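Local coordinates for protein acetyltransferase, GNAT family (Colwellia psychrerythraea, PDB 3IWG) that probably transfers acyl groups, most likely acetyl, from a coenzyme A thioester to an acceptor that is not known, at residues A[180-185]-A[192-197]; A[210-215]-A[226-231]. All coordinates share one frame; numbering follows the deposited sequence.

How the contacts relate
Contact 1 (180-185 with 192-197) and contact 2 (210-215 with 226-231) are both largely buried and lie in the same GNAT-family region, their centres about 7 Å apart. Contact 1 is a hairpin held chiefly by backbone hydrogen bonds; contact 2 is a strand-helix interface made of apolar side chains. They share no element, but strands 190-199 and 207-214 are sheet neighbours: Glu196 N lies 2.8 Å from Gly211 O, a probable hydrogen bond. Helix 223-237 also touches contact 1, Leu231 CD1 lying 3.5 Å from Glu196 O. Contact 1 thus pairs strands within the sheet, and contact 2 packs a helix on one of its faces.

Contact 1: residues A[180-185]-A[192-197]; sequences KELFGY and LAAGEC
With CG of Tyr185 anti to the backbone N (chi1 179°), the ring of Tyr185 sets its CD2 3.9 Å from Leu192 CB. On the other face of the sheet, Leu182 also has CG anti to its N (chi1 -180°), and its CD1 comes 4.2 Å from Glu196 CG, the leucine lying aslant the extended acid chain. The backbones form an antiparallel hairpin. Phe183 and Gly195 are a hydrogen-bonded pair: Phe183 N donates to Gly195 O at 2.7 Å, in the carbonyl plane, while Gly195 N approaches Phe183 O (2.8 Å) from outside the plane of the Phe183 carbonyl. Gly195 puts no side chain beside Phe183, whose ring presents an edge to Gly195 O and meets His234 and Phe230 edge-to-face. At the turn end, a classic beta bulge sets Leu192 and Ala193 together opposite Tyr185: Leu192 N reaches Tyr185 O at 2.6 Å, and the bond from Ala193 N to the same oxygen is weak. At the other end, Cys197 N donates to Glu181 O at 2.9 Å. The carboxylates of these buried residues find their partners beyond the paired residues, Glu181 at Leu199 N and Arg179, Glu196 at Arg198 and Tyr172. The hairpin is therefore joined by peptide groups and apolar contacts, while the charge of each acid is probably balanced by an arginine outside the pairing.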
ATOM      1  N   LYS A 180      12.790  -2.359   1.966  1.00 25.48           N
ATOM      2  CA  LYS A 180      13.810  -2.041   2.987  1.00 26.07           C
ATOM      3  C   LYS A 180      14.094  -0.521   3.171  1.00 24.16           C
ATOM      4  O   LYS A 180      15.235  -0.080   3.328  1.00 22.51           O
ATOM      5  CB  LYS A 180      15.085  -2.842   2.677  1.00 27.37           C
ATOM      6  CG  LYS A 180      14.791  -4.331   2.327  1.00 30.28           C
ATOM      7  CD  LYS A 180      16.032  -5.203   2.473  1.00 35.73           C
ATOM      8  CE  LYS A 180      15.835  -6.659   1.936  1.00 37.95           C
ATOM      9  NZ  LYS A 180      16.973  -7.050   1.010  1.00 38.24           N
ATOM     10  N   GLU A 181      13.034   0.274   3.162  1.00 23.87           N
ATOM     11  CA  GLU A 181      13.180   1.719   3.283  1.00 23.36           C
ATOM     12  C   GLU A 181      12.761   2.266   4.625  1.00 22.55           C
ATOM     13  O   GLU A 181      12.863   3.481   4.871  1.00 23.23           O
ATOM     14  CB  GLU A 181      12.438   2.419   2.147  1.00 23.30           C
ATOM     15  CG  GLU A 181      13.063   2.149   0.799  1.00 23.20           C
ATOM     16  CD  GLU A 181      12.245   2.683  -0.366  1.00 25.49           C
ATOM     17  OE1 GLU A 181      11.063   3.005  -0.164  1.00 27.79           O
ATOM     18  OE2 GLU A 181      12.779   2.760  -1.496  1.00 29.22           O
ATOM     19  N   LEU A 182      12.244   1.409   5.501  1.00 21.88           N
ATOM     20  CA  LEU A 182      11.678   1.904   6.756  1.00 20.95           C
ATOM     21  C   LEU A 182      12.565   1.524   7.924  1.00 20.72           C
ATOM     22  O   LEU A 182      13.039   0.401   7.982  1.00 20.76           O
ATOM     23  CB  LEU A 182      10.259   1.368   6.949  1.00 21.62           C
ATOM     24  CG  LEU A 182       9.432   1.758   8.210  1.00 20.57           C
ATOM     25  CD1 LEU A 182       9.129   3.235   8.300  1.00 20.01           C
ATOM     26  CD2 LEU A 182       8.121   0.933   8.230  1.00 18.22           C
ATOM     27  N   PHE A 183      12.768   2.460   8.862  1.00 20.33           N
ATOM     28  CA  PHE A 183      13.544   2.169  10.049  1.00 20.01           C
ATOM     29  C   PHE A 183      12.851   2.682  11.317  1.00 19.98           C
ATOM     30  O   PHE A 183      12.066   3.626  11.286  1.00 19.54           O
ATOM     31  CB  PHE A 183      14.933   2.804   9.951  1.00 20.25           C
ATOM     32  CG  PHE A 183      15.762   2.288   8.811  1.00 21.96           C
ATOM     33  CD1 PHE A 183      15.527   2.706   7.525  1.00 24.08           C
ATOM     34  CD2 PHE A 183      16.805   1.399   9.026  1.00 25.61           C
ATOM     35  CE1 PHE A 183      16.282   2.223   6.467  1.00 24.66           C
ATOM     36  CE2 PHE A 183      17.560   0.916   7.949  1.00 25.64           C
ATOM     37  CZ  PHE A 183      17.293   1.355   6.673  1.00 23.32           C
ATOM     38  N   GLY A 184      13.192   2.066  12.437  1.00 20.16           N
ATOM     39  CA  GLY A 184      12.619   2.420  13.722  1.00 21.37           C
ATOM     40  C   GLY A 184      13.700   2.695  14.734  1.00 21.48           C
ATOM     41  O   GLY A 184      14.763   2.068  14.700  1.00 22.26           O
ATOM     42  N   TYR A 185      13.432   3.652  15.607  1.00 20.98           N
ATOM     43  CA  TYR A 185      14.313   3.953  16.713  1.00 20.80           C
ATOM     44  C   TYR A 185      13.533   3.611  17.962  1.00 21.04           C
ATOM     45  O   TYR A 185      12.508   4.216  18.247  1.00 21.07           O
ATOM     46  CB  TYR A 185      14.728   5.424  16.671  1.00 21.26           C
ATOM     47  CG  TYR A 185      15.637   5.918  17.771  1.00 20.02           C
ATOM     48  CD1 TYR A 185      16.781   5.213  18.138  1.00 21.17           C
ATOM     49  CD2 TYR A 185      15.387   7.133  18.402  1.00 18.88           C
ATOM     50  CE1 TYR A 185      17.634   5.692  19.126  1.00 19.99           C
ATOM     51  CE2 TYR A 185      16.215   7.616  19.418  1.00 18.15           C
ATOM     52  CZ  TYR A 185      17.331   6.900  19.771  1.00 20.78           C
ATOM     53  OH  TYR A 185      18.164   7.394  20.734  1.00 19.38           O
ATOM     54  N   LEU A 192      10.468   5.319  19.417  1.00 22.84           N
ATOM     55  CA  LEU A 192      10.664   6.739  19.641  1.00 21.41           C
ATOM     56  C   LEU A 192      10.527   7.520  18.325  1.00 20.55           C
ATOM     57  O   LEU A 192      10.168   8.695  18.338  1.00 20.74           O
ATOM     58  CB  LEU A 192      12.012   7.002  20.281  1.00 21.11           C
ATOM     59  CG  LEU A 192      12.170   6.478  21.705  1.00 21.60           C
ATOM     60  CD1 LEU A 192      13.544   6.772  22.262  1.00 19.38           C
ATOM     61  CD2 LEU A 192      11.080   7.042  22.625  1.00 20.36           C
ATOM     62  N   ALA A 193      10.808   6.879  17.195  1.00 18.78           N
ATOM     63  CA  ALA A 193      10.665   7.544  15.921  1.00 18.50           C
ATOM     64  C   ALA A 193      10.673   6.533  14.804  1.00 18.20           C
ATOM     65  O   ALA A 193      11.198   5.455  14.979  1.00 17.98           O
ATOM     66  CB  ALA A 193      11.814   8.543  15.707  1.00 16.93           C
ATOM     67  N   ALA A 194      10.175   6.941  13.637  1.00 18.78           N
ATOM     68  CA  ALA A 194      10.192   6.109  12.425  1.00 19.87           C
ATOM     69  C   ALA A 194      10.895   6.897  11.351  1.00 20.30           C
ATOM     70  O   ALA A 194      10.579   8.063  11.180  1.00 21.91           O
ATOM     71  CB  ALA A 194       8.755   5.832  11.955  1.00 19.46           C
ATOM     72  N   GLY A 195      11.774   6.269  10.584  1.00 20.17           N
ATOM     73  CA  GLY A 195      12.473   6.958   9.520  1.00 20.32           C
ATOM     74  C   GLY A 195      12.306   6.223   8.215  1.00 21.27           C
ATOM     75  O   GLY A 195      12.260   4.983   8.197  1.00 21.64           O
ATOM     76  N   GLU A 196      12.257   6.994   7.131  1.00 22.16           N
ATOM     77  CA  GLU A 196      12.148   6.498   5.759  1.00 22.88           C
ATOM     78  C   GLU A 196      13.325   6.993   4.903  1.00 22.94           C
ATOM     79  O   GLU A 196      13.651   8.172   4.925  1.00 24.53           O
ATOM     80  CB  GLU A 196      10.849   6.985   5.125  1.00 22.30           C
ATOM     81  CG  GLU A 196       9.637   6.682   5.975  1.00 23.91           C
ATOM     82  CD  GLU A 196       8.278   7.065   5.341  1.00 26.80           C
ATOM     83  OE1 GLU A 196       8.216   7.490   4.160  1.00 29.76           O
ATOM     84  OE2 GLU A 196       7.254   6.927   6.042  1.00 30.04           O
ATOM     85  N   CYS A 197      13.964   6.079   4.185  1.00 22.89           N
ATOM     86  CA  CYS A 197      15.012   6.387   3.263  1.00 23.59           C
ATOM     87  C   CYS A 197      14.616   5.775   1.912  1.00 24.26           C
ATOM     88  O   CYS A 197      14.951   4.619   1.632  1.00 23.30           O
ATOM     89  CB  CYS A 197      16.307   5.773   3.765  1.00 23.59           C
ATOM     90  SG  CYS A 197      17.770   6.110   2.751  1.00 26.31           S
TER
HETATM   91  O   HOH W   1      17.011   2.477   1.929  1.00 30.19           O

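Contact 2: residues A[210-215]-A[226-231]; sequences LGMIVA and KVLTFL
Met212, a selenomethionine, packs against Leu228 and Val227 at the tight centre of this strand-helix interface. Its CG nearly eclipses the backbone N (chi1 -1°), and further bends at chi2 and chi3 fold the chain so that SE comes 3.9 Å from both CG and CD1 of Leu228. Nearer the strand, Met212 CB rests 3.9 Å from Val227 CG1. Leu228 sends CD2 on toward Leu210, reaching its CB at 4.3 Å, and so bridges two strand residues that point to the same face. With an alanine in place of Leu228, the branches against the selenium and Leu210 CB would be gone, which is likely to open a gap there and let the bent chain of Met212 turn. One helical turn after Val227, Leu231 and Leu210 lie side by side but run opposite ways, with Leu210 CD1 4.0 Å from Leu231 CB. Leu231 also sends its CD1 branch to the strand backbone, 3.5 Å from Gly211 O. The packing thins toward 214-215 and the start of the helical segment: Val214 turns instead to Ala224, and Lys226 stays clear of the strand, partly exposed, with a weak, long ion pair to Glu139. The two segments run roughly antiparallel, at 148°, as the strand and returning helix of a beta-alpha-beta unit completed by strand 241-247. In GNAT enzymes the loop between this strand and helix, with the helix N-terminus, generally binds the pyrophosphate of acetyl-CoA; the same role is probable here. Ile213 faces helix 151-162, while Val227 and Leu231 also cover Ala193 and Cys197 of strand 190-199, so that this part of the sheet lies between helix 223-237 on one face and helices 151-162 and 166-178 on the other.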
ATOM      1  N   LEU A 210      14.062  11.383   2.181  1.00 24.19           N
ATOM      2  CA  LEU A 210      13.920  11.015   3.579  1.00 24.90           C
ATOM      3  C   LEU A 210      12.655  11.572   4.232  1.00 25.72           C
ATOM      4  O   LEU A 210      12.196  12.646   3.906  1.00 26.78           O
ATOM      5  CB  LEU A 210      15.138  11.495   4.367  1.00 24.43           C
ATOM      6  CG  LEU A 210      16.479  11.239   3.700  1.00 23.38           C
ATOM      7  CD1 LEU A 210      17.654  11.729   4.572  1.00 17.09           C
ATOM      8  CD2 LEU A 210      16.655   9.759   3.290  1.00 20.11           C
ATOM      9  N   GLY A 211      12.088  10.813   5.152  1.00 26.71           N
ATOM     10  CA  GLY A 211      10.995  11.290   6.013  1.00 26.70           C
ATOM     11  C   GLY A 211      11.187  10.741   7.409  1.00 26.82           C
ATOM     12  O   GLY A 211      11.890   9.755   7.604  1.00 26.01           O
HETATM   13  N   MSE A 212      10.610  11.412   8.387  1.00 27.93           N
HETATM   14  CA  MSE A 212      10.624  10.932   9.748  1.00 29.43           C
HETATM   15  C   MSE A 212       9.355  11.338  10.512  1.00 28.22           C
HETATM   16  O   MSE A 212       8.698  12.331  10.189  1.00 27.89           O
HETATM   17  CB  MSE A 212      11.797  11.448  10.581  1.00 30.83           C
HETATM   18  CG  MSE A 212      12.789  12.351   9.926  1.00 37.80           C
HETATM   19 SE   MSE A 212      12.318  14.210   9.936  0.60 45.36          SE
HETATM   20  CE  MSE A 212      11.411  14.453   8.265  1.00 43.90           C
ATOM     21  N   ILE A 213       9.055  10.536  11.538  1.00 26.82           N
ATOM     22  CA  ILE A 213       8.068  10.869  12.534  1.00 25.68           C
ATOM     23  C   ILE A 213       8.659  10.640  13.912  1.00 23.70           C
ATOM     24  O   ILE A 213       9.116   9.543  14.226  1.00 22.38           O
ATOM     25  CB  ILE A 213       6.805   9.939  12.429  1.00 25.91           C
ATOM     26  CG1 ILE A 213       6.169   9.956  11.034  1.00 25.54           C
ATOM     27  CG2 ILE A 213       5.812  10.338  13.489  1.00 23.21           C
ATOM     28  CD1 ILE A 213       5.014   8.785  10.835  1.00 24.59           C
ATOM     29  N   VAL A 214       8.622  11.672  14.736  1.00 23.25           N
ATOM     30  CA  VAL A 214       9.101  11.569  16.112  1.00 23.14           C
ATOM     31  C   VAL A 214       7.913  11.384  16.975  1.00 22.06           C
ATOM     32  O   VAL A 214       6.915  12.047  16.746  1.00 23.05           O
ATOM     33  CB  VAL A 214       9.830  12.852  16.581  1.00 22.95           C
ATOM     34  CG1 VAL A 214      10.164  12.768  18.083  1.00 20.88           C
ATOM     35  CG2 VAL A 214      11.037  13.068  15.768  1.00 24.65           C
ATOM     36  N   ALA A 215       8.002  10.498  17.949  1.00 21.44           N
ATOM     37  CA  ALA A 215       6.873  10.305  18.872  1.00 22.03           C
ATOM     38  C   ALA A 215       6.513  11.645  19.498  1.00 21.89           C
ATOM     39  O   ALA A 215       7.384  12.405  19.947  1.00 20.90           O
ATOM     40  CB  ALA A 215       7.192   9.311  19.966  1.00 21.64           C
ATOM     41  N   LYS A 226      18.765  13.407  14.843  1.00 20.74           N
ATOM     42  CA  LYS A 226      19.542  12.203  14.874  1.00 20.82           C
ATOM     43  C   LYS A 226      19.067  11.183  13.856  1.00 20.37           C
ATOM     44  O   LYS A 226      19.874  10.425  13.298  1.00 19.07           O
ATOM     45  CB  LYS A 226      19.500  11.619  16.263  1.00 21.93           C
ATOM     46  CG  LYS A 226      20.119  12.509  17.320  1.00 23.59           C
ATOM     47  CD  LYS A 226      20.744  11.695  18.422  1.00 28.29           C
ATOM     48  CE  LYS A 226      20.049  11.764  19.782  1.00 28.84           C
ATOM     49  NZ  LYS A 226      20.910  12.551  20.697  1.00 29.49           N
ATOM     50  N   VAL A 227      17.755  11.194  13.607  1.00 19.89           N
ATOM     51  CA  VAL A 227      17.131  10.238  12.704  1.00 19.05           C
ATOM     52  C   VAL A 227      17.560  10.590  11.296  1.00 19.48           C
ATOM     53  O   VAL A 227      18.014   9.745  10.541  1.00 18.02           O
ATOM     54  CB  VAL A 227      15.581  10.231  12.833  1.00 18.10           C
ATOM     55  CG1 VAL A 227      14.948   9.415  11.765  1.00 17.26           C
ATOM     56  CG2 VAL A 227      15.189   9.689  14.176  1.00 17.92           C
ATOM     57  N   LEU A 228      17.447  11.866  10.976  1.00 20.91           N
ATOM     58  CA  LEU A 228      17.871  12.362   9.681  1.00 21.55           C
ATOM     59  C   LEU A 228      19.363  12.041   9.447  1.00 20.96           C
ATOM     60  O   LEU A 228      19.742  11.597   8.368  1.00 20.54           O
ATOM     61  CB  LEU A 228      17.598  13.851   9.606  1.00 22.25           C
ATOM     62  CG  LEU A 228      16.142  14.180   9.345  1.00 24.58           C
ATOM     63  CD1 LEU A 228      15.916  15.680   9.513  1.00 27.74           C
ATOM     64  CD2 LEU A 228      15.804  13.791   7.916  1.00 28.42           C
ATOM     65  N   THR A 229      20.189  12.200  10.473  1.00 20.09           N
ATOM     66  CA  THR A 229      21.605  11.918  10.333  1.00 19.85           C
ATOM     67  C   THR A 229      21.832  10.447  10.015  1.00 20.77           C
ATOM     68  O   THR A 229      22.619  10.126   9.144  1.00 20.55           O
ATOM     69  CB  THR A 229      22.396  12.330  11.584  1.00 19.87           C
ATOM     70  OG1 THR A 229      22.173  13.729  11.817  1.00 19.97           O
ATOM     71  CG2 THR A 229      23.892  12.082  11.390  1.00 16.77           C
ATOM     72  N   PHE A 230      21.126   9.545  10.694  1.00 21.08           N
ATOM     73  CA  PHE A 230      21.246   8.118  10.387  1.00 21.29           C
ATOM     74  C   PHE A 230      20.833   7.841   8.950  1.00 21.48           C
ATOM     75  O   PHE A 230      21.508   7.139   8.219  1.00 21.84           O
ATOM     76  CB  PHE A 230      20.328   7.311  11.298  1.00 22.22           C
ATOM     77  CG  PHE A 230      20.325   5.845  11.021  1.00 20.40           C
ATOM     78  CD1 PHE A 230      19.467   5.317  10.101  1.00 20.77           C
ATOM     79  CD2 PHE A 230      21.161   4.996  11.717  1.00 22.41           C
ATOM     80  CE1 PHE A 230      19.450   3.966   9.837  1.00 22.41           C
ATOM     81  CE2 PHE A 230      21.147   3.629  11.462  1.00 22.82           C
ATOM     82  CZ  PHE A 230      20.286   3.116  10.533  1.00 21.74           C
ATOM     83  N   LEU A 231      19.685   8.378   8.591  1.00 21.46           N
ATOM     84  CA  LEU A 231      19.062   8.089   7.354  1.00 21.59           C
ATOM     85  C   LEU A 231      19.955   8.581   6.207  1.00 22.22           C
ATOM     86  O   LEU A 231      20.053   7.903   5.163  1.00 22.71           O
ATOM     87  CB  LEU A 231      17.689   8.759   7.302  1.00 21.57           C
ATOM     88  CG  LEU A 231      16.518   8.137   8.083  1.00 20.92           C
ATOM     89  CD1 LEU A 231      15.334   9.025   7.932  1.00 15.42           C
ATOM     90  CD2 LEU A 231      16.181   6.713   7.625  1.00 18.91           C
TER